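Local atomic coordinates of orotidine 5'-phosphate decarboxylase (Streptomyces avermitilis, PDB entry 3V75), a protein that probably catalyses the decarboxylation of orotidine 5'-phosphate to UMP, the last step of de novo UMP biosynthesis. Residues V43-H48 with E65-T70; R271-H276 with T285-F290. All coordinates share one frame; numbering follows the deposited sequence.

Contact 1: V43-H48 with E65-T70; sequences VGIDPH and ERFSRT
Pro47 lies against the ring of Phe67 with its CA over one face, 4.1 Å from the ring centroid and 19° off the ring normal, which meets the definition of a CH-pi contact. Its CB shifts the overlap toward one side of the ring, reaching 3.6 Å from Phe67 CD1, and the two side chains cross at about a right angle. At the ring's edge, near its plane, Ile45 CG2 comes within 4.3 Å of Phe67 CE1. The far end of the ring approaches the backbone instead, with Phe67 CZ 3.9 Å from Asp46 O in an oblique approach. Phe67 gets there because its CG stands anti to the backbone N (chi1 178°), which carries the ring off the helix to the turn. Ser68 flanks this apolar patch: its OG is 4.2 Å from Ile45 CG2, while its polar partner is Leu64 O, one turn back in the same helix.

In the TIM barrel these residues join the first strand, 42-45, and the loop leaving its C-terminal end to helix 61-75, which packs outside the barrel. The loop bends at Pro47 in an inverse gamma turn, closed by a weak bond from His48 N to Asp46 O (2.8 Å).

Further out, Asp46 directs its CB away from the helix, and its OD2 is hydrogen-bonded to Ser270 OG; its side chain is about 9 Å from that of Lys119, the predicted proton donor. Trp55 also meets the Phe67 ring, and Arg91 NH2 hydrogen-bonds to Pro47 O.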
# COMPACT_ATOMS: atom_id res chain seq x y z
N VAL A 43 -0.56 -17.52 11.48
CA VAL A 43 -2.01 -17.34 11.60
C VAL A 43 -2.36 -15.91 11.28
O VAL A 43 -1.77 -14.97 11.87
CB VAL A 43 -2.51 -17.73 13.02
CG1 VAL A 43 -4.01 -17.41 13.17
CG2 VAL A 43 -2.26 -19.21 13.29
N GLY A 44 -3.28 -15.69 10.36
CA GLY A 44 -3.70 -14.34 10.03
C GLY A 44 -4.42 -13.71 11.21
O GLY A 44 -5.09 -14.40 12.01
N ILE A 45 -4.31 -12.39 11.36
CA ILE A 45 -5.20 -11.69 12.28
C ILE A 45 -6.05 -10.82 11.36
O ILE A 45 -5.61 -9.74 10.88
CB ILE A 45 -4.46 -10.86 13.32
CG1 ILE A 45 -3.42 -11.71 14.05
CG2 ILE A 45 -5.45 -10.22 14.31
CD1 ILE A 45 -2.66 -10.96 15.19
N ASP A 46 -7.26 -11.31 11.06
CA ASP A 46 -8.08 -10.82 9.96
C ASP A 46 -9.47 -10.41 10.43
O ASP A 46 -10.45 -11.14 10.19
CB ASP A 46 -8.23 -11.92 8.89
CG ASP A 46 -6.92 -12.28 8.25
OD1 ASP A 46 -6.15 -11.37 7.92
OD2 ASP A 46 -6.63 -13.48 8.10
N PRO A 47 -9.58 -9.29 11.16
CA PRO A 47 -10.87 -8.92 11.76
C PRO A 47 -11.77 -8.23 10.73
O PRO A 47 -12.17 -7.07 10.91
CB PRO A 47 -10.48 -7.94 12.88
CG PRO A 47 -9.17 -7.33 12.35
CD PRO A 47 -8.46 -8.48 11.66
N HIS A 48 -12.09 -8.92 9.64
CA HIS A 48 -13.08 -8.38 8.71
C HIS A 48 -14.48 -8.54 9.25
O HIS A 48 -14.73 -9.32 10.19
CB HIS A 48 -12.96 -8.97 7.29
CG HIS A 48 -12.81 -10.45 7.24
ND1 HIS A 48 -13.85 -11.32 7.53
CD2 HIS A 48 -11.76 -11.22 6.86
CE1 HIS A 48 -13.44 -12.56 7.35
NE2 HIS A 48 -12.17 -12.54 6.95
N GLU A 65 -11.22 -4.68 18.43
CA GLU A 65 -10.33 -4.79 19.57
C GLU A 65 -10.52 -6.11 20.34
O GLU A 65 -9.54 -6.75 20.74
CB GLU A 65 -10.56 -3.60 20.47
CG GLU A 65 -9.73 -3.58 21.71
CD GLU A 65 -10.04 -2.33 22.56
OE1 GLU A 65 -11.26 -2.00 22.77
OE2 GLU A 65 -9.09 -1.69 23.06
N ARG A 66 -11.78 -6.51 20.57
CA ARG A 66 -12.02 -7.76 21.30
C ARG A 66 -11.51 -8.98 20.51
O ARG A 66 -10.90 -9.91 21.08
CB ARG A 66 -13.52 -7.91 21.56
CG ARG A 66 -13.88 -9.17 22.33
CD ARG A 66 -13.25 -9.13 23.73
NE ARG A 66 -12.02 -9.93 23.83
CZ ARG A 66 -11.33 -10.09 24.97
NH1 ARG A 66 -11.76 -9.51 26.09
NH2 ARG A 66 -10.24 -10.88 25.03
N PHE A 67 -11.74 -8.97 19.21
CA PHE A 67 -11.27 -10.04 18.32
C PHE A 67 -9.74 -10.14 18.41
O PHE A 67 -9.17 -11.22 18.62
CB PHE A 67 -11.68 -9.69 16.89
CG PHE A 67 -11.22 -10.67 15.85
CD1 PHE A 67 -9.95 -10.59 15.29
CD2 PHE A 67 -12.09 -11.66 15.38
CE1 PHE A 67 -9.54 -11.48 14.31
CE2 PHE A 67 -11.68 -12.56 14.37
CZ PHE A 67 -10.40 -12.47 13.84
N SER A 68 -9.07 -9.01 18.20
CA SER A 68 -7.62 -8.99 18.15
C SER A 68 -7.00 -9.43 19.49
O SER A 68 -6.04 -10.23 19.54
CB SER A 68 -7.17 -7.57 17.76
OG SER A 68 -7.64 -7.30 16.45
N ARG A 69 -7.57 -8.94 20.58
CA ARG A 69 -7.08 -9.29 21.89
C ARG A 69 -7.22 -10.80 22.13
O ARG A 69 -6.31 -11.43 22.67
CB ARG A 69 -7.86 -8.50 22.94
CG ARG A 69 -7.48 -8.87 24.33
CD ARG A 69 -8.17 -7.95 25.34
NE ARG A 69 -7.95 -8.52 26.66
CZ ARG A 69 -8.28 -7.91 27.79
NH1 ARG A 69 -8.85 -6.70 27.72
NH2 ARG A 69 -8.04 -8.52 28.96
N THR A 70 -8.35 -11.37 21.75
CA THR A 70 -8.59 -12.79 21.98
C THR A 70 -7.63 -13.63 21.15
O THR A 70 -7.11 -14.65 21.64
CB THR A 70 -10.04 -13.15 21.63
OG1 THR A 70 -10.88 -12.56 22.62
CG2 THR A 70 -10.24 -14.68 21.59

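Contact 2: R271-H276 with T285-F290; sequences RGVLRH and TAADRF
Water 1 ties Gly272, His276 and Arg289 together. It donates to Gly272 O at 2.7 Å and accepts from Arg289 NH1 at 2.8 Å; its bond to His276 NE2 is also 2.8 Å. The water lies in the plane of both the His276 ring and the Arg289 guanidinium, at their edges, although the two planes stand 79° apart. Arg289 reaches it through a chain bent at chi3 (43°), which turns the guanidinium back toward the segment 271-276.

Beside the bridge the packing is close and mainly carbon to carbon. Ala286 CB sits 3.5 Å from His276 CD2 and also approaches Gly272 O, and the nearest CA pair of the two segments, Val273 with Ala286, is 5.4 Å apart. Gly272 O also meets the edge of the Phe290 ring, 3.5 Å from CE2 and near the ring plane. At Gly272 the backbone itself meets the ring, with CA 4.0 Å from Phe290 CZ. Val273 CG2 approaches Phe290 CD2 at 3.9 Å and also rests against Ala287. Leu75 of helix 61-75 touches both Val273 and Ala287, so a third helix joins the apolar side.

Within the barrel, the short helix follows the eighth strand, 265-269, and helix 280-299 completes the final beta-alpha unit. The short helix and the loop after it meet helix 280-299 through a partly buried interface in which Gly272 and Ala286 let the backbones come close, beside a polar edge where one water bridges carbonyl, imidazole and guanidinium; the nearby arginine would probably disfavour a protonated His276.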
# COMPACT_ATOMS: atom_id res chain seq x y z
N ARG A 271 -9.09 -18.36 7.89
CA ARG A 271 -10.36 -18.94 8.38
C ARG A 271 -10.22 -20.31 9.07
O ARG A 271 -10.92 -20.58 10.05
CB ARG A 271 -11.35 -19.06 7.21
CG ARG A 271 -12.73 -19.54 7.70
CD ARG A 271 -13.83 -19.48 6.63
NE ARG A 271 -15.09 -19.90 7.22
CZ ARG A 271 -15.76 -19.21 8.14
NH1 ARG A 271 -15.33 -17.99 8.53
NH2 ARG A 271 -16.88 -19.71 8.66
N GLY A 272 -9.32 -21.17 8.57
CA GLY A 272 -9.17 -22.51 9.13
C GLY A 272 -8.88 -22.50 10.61
O GLY A 272 -9.21 -23.49 11.33
N VAL A 273 -8.24 -21.44 11.10
CA VAL A 273 -8.06 -21.26 12.55
C VAL A 273 -9.08 -20.29 13.13
O VAL A 273 -9.76 -20.60 14.12
CB VAL A 273 -6.61 -20.78 12.89
CG1 VAL A 273 -6.50 -20.34 14.34
CG2 VAL A 273 -5.60 -21.91 12.59
N LEU A 274 -9.21 -19.12 12.52
CA LEU A 274 -10.02 -18.05 13.08
C LEU A 274 -11.50 -18.36 13.21
O LEU A 274 -12.16 -17.79 14.10
CB LEU A 274 -9.83 -16.75 12.28
CG LEU A 274 -8.38 -16.22 12.27
CD1 LEU A 274 -8.25 -15.03 11.29
CD2 LEU A 274 -7.87 -15.79 13.69
N ARG A 275 -12.04 -19.22 12.34
CA ARG A 275 -13.48 -19.50 12.46
C ARG A 275 -13.82 -20.17 13.78
O ARG A 275 -15.00 -20.21 14.16
CB ARG A 275 -13.98 -20.38 11.33
CG ARG A 275 -13.49 -21.82 11.35
CD ARG A 275 -14.12 -22.57 10.18
NE ARG A 275 -13.73 -23.97 10.11
CZ ARG A 275 -14.33 -24.95 10.78
NH1 ARG A 275 -15.31 -24.67 11.62
NH2 ARG A 275 -13.90 -26.21 10.64
N HIS A 276 -12.82 -20.72 14.47
CA HIS A 276 -13.05 -21.40 15.75
C HIS A 276 -13.16 -20.47 16.94
O HIS A 276 -13.58 -20.90 18.01
CB HIS A 276 -11.98 -22.45 15.99
CG HIS A 276 -12.03 -23.54 14.97
ND1 HIS A 276 -12.99 -24.52 15.01
CD2 HIS A 276 -11.28 -23.76 13.86
CE1 HIS A 276 -12.81 -25.33 13.97
NE2 HIS A 276 -11.78 -24.89 13.26
N THR A 285 -6.56 -25.45 19.56
CA THR A 285 -6.60 -26.79 19.00
C THR A 285 -6.42 -26.74 17.49
O THR A 285 -5.68 -27.55 16.93
CB THR A 285 -7.96 -27.48 19.36
OG1 THR A 285 -8.01 -27.62 20.79
CG2 THR A 285 -8.11 -28.88 18.72
N ALA A 286 -7.10 -25.81 16.82
CA ALA A 286 -7.01 -25.71 15.36
C ALA A 286 -5.61 -25.31 14.93
O ALA A 286 -5.07 -25.86 13.97
CB ALA A 286 -8.03 -24.70 14.83
N ALA A 287 -5.03 -24.32 15.62
CA ALA A 287 -3.67 -23.90 15.28
C ALA A 287 -2.67 -25.04 15.48
O ALA A 287 -1.79 -25.27 14.64
CB ALA A 287 -3.26 -22.68 16.11
N ASP A 288 -2.78 -25.77 16.59
CA ASP A 288 -1.85 -26.89 16.84
C ASP A 288 -2.02 -27.94 15.75
O ASP A 288 -1.04 -28.54 15.29
CB ASP A 288 -2.13 -27.58 18.19
CG ASP A 288 -1.65 -26.78 19.39
OD1 ASP A 288 -0.92 -25.79 19.20
OD2 ASP A 288 -2.04 -27.15 20.53
N ARG A 289 -3.26 -28.19 15.33
CA ARG A 289 -3.50 -29.23 14.33
C ARG A 289 -2.91 -28.85 12.97
O ARG A 289 -2.25 -29.68 12.31
CB ARG A 289 -4.98 -29.53 14.17
CG ARG A 289 -5.23 -30.38 12.95
CD ARG A 289 -6.73 -30.68 12.77
NE ARG A 289 -7.52 -29.47 13.02
CZ ARG A 289 -8.03 -28.64 12.11
NH1 ARG A 289 -8.78 -27.60 12.52
NH2 ARG A 289 -7.90 -28.88 10.80
N PHE A 290 -3.13 -27.62 12.53
CA PHE A 290 -2.50 -27.18 11.28
C PHE A 290 -0.99 -27.29 11.36
O PHE A 290 -0.36 -27.82 10.44
CB PHE A 290 -2.89 -25.76 10.89
CG PHE A 290 -4.18 -25.68 10.13
CD1 PHE A 290 -4.20 -25.93 8.77
CD2 PHE A 290 -5.37 -25.38 10.77
CE1 PHE A 290 -5.38 -25.86 8.04
CE2 PHE A 290 -6.56 -25.32 10.06
CZ PHE A 290 -6.56 -25.56 8.69
O HOH W 1 -10.40 -25.85 10.96

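Contacts 1 and 2 follow one another along the chain, the first closing before the second opens, yet their centres are only 13 Å apart, on the same side of the chain's centre. Closure of the eight-stranded parallel barrel explains this: strand 42-45 of contact 1 neighbours strand 265-269, which leads into helix 271-274 of contact 2, and Gly44 pairs with Val269 through the backbone. The contacts touch directly. Leu274 CD1 packs 3.3 Å from Gly44 O, and Val43 CG1 is 4.0 Å from Val273 CG1. Helix 61-75 forms one side of contact 1 and, through Leu75, also reaches contact 2. Together they join the first and last beta-alpha units where the first and last strands close the barrel.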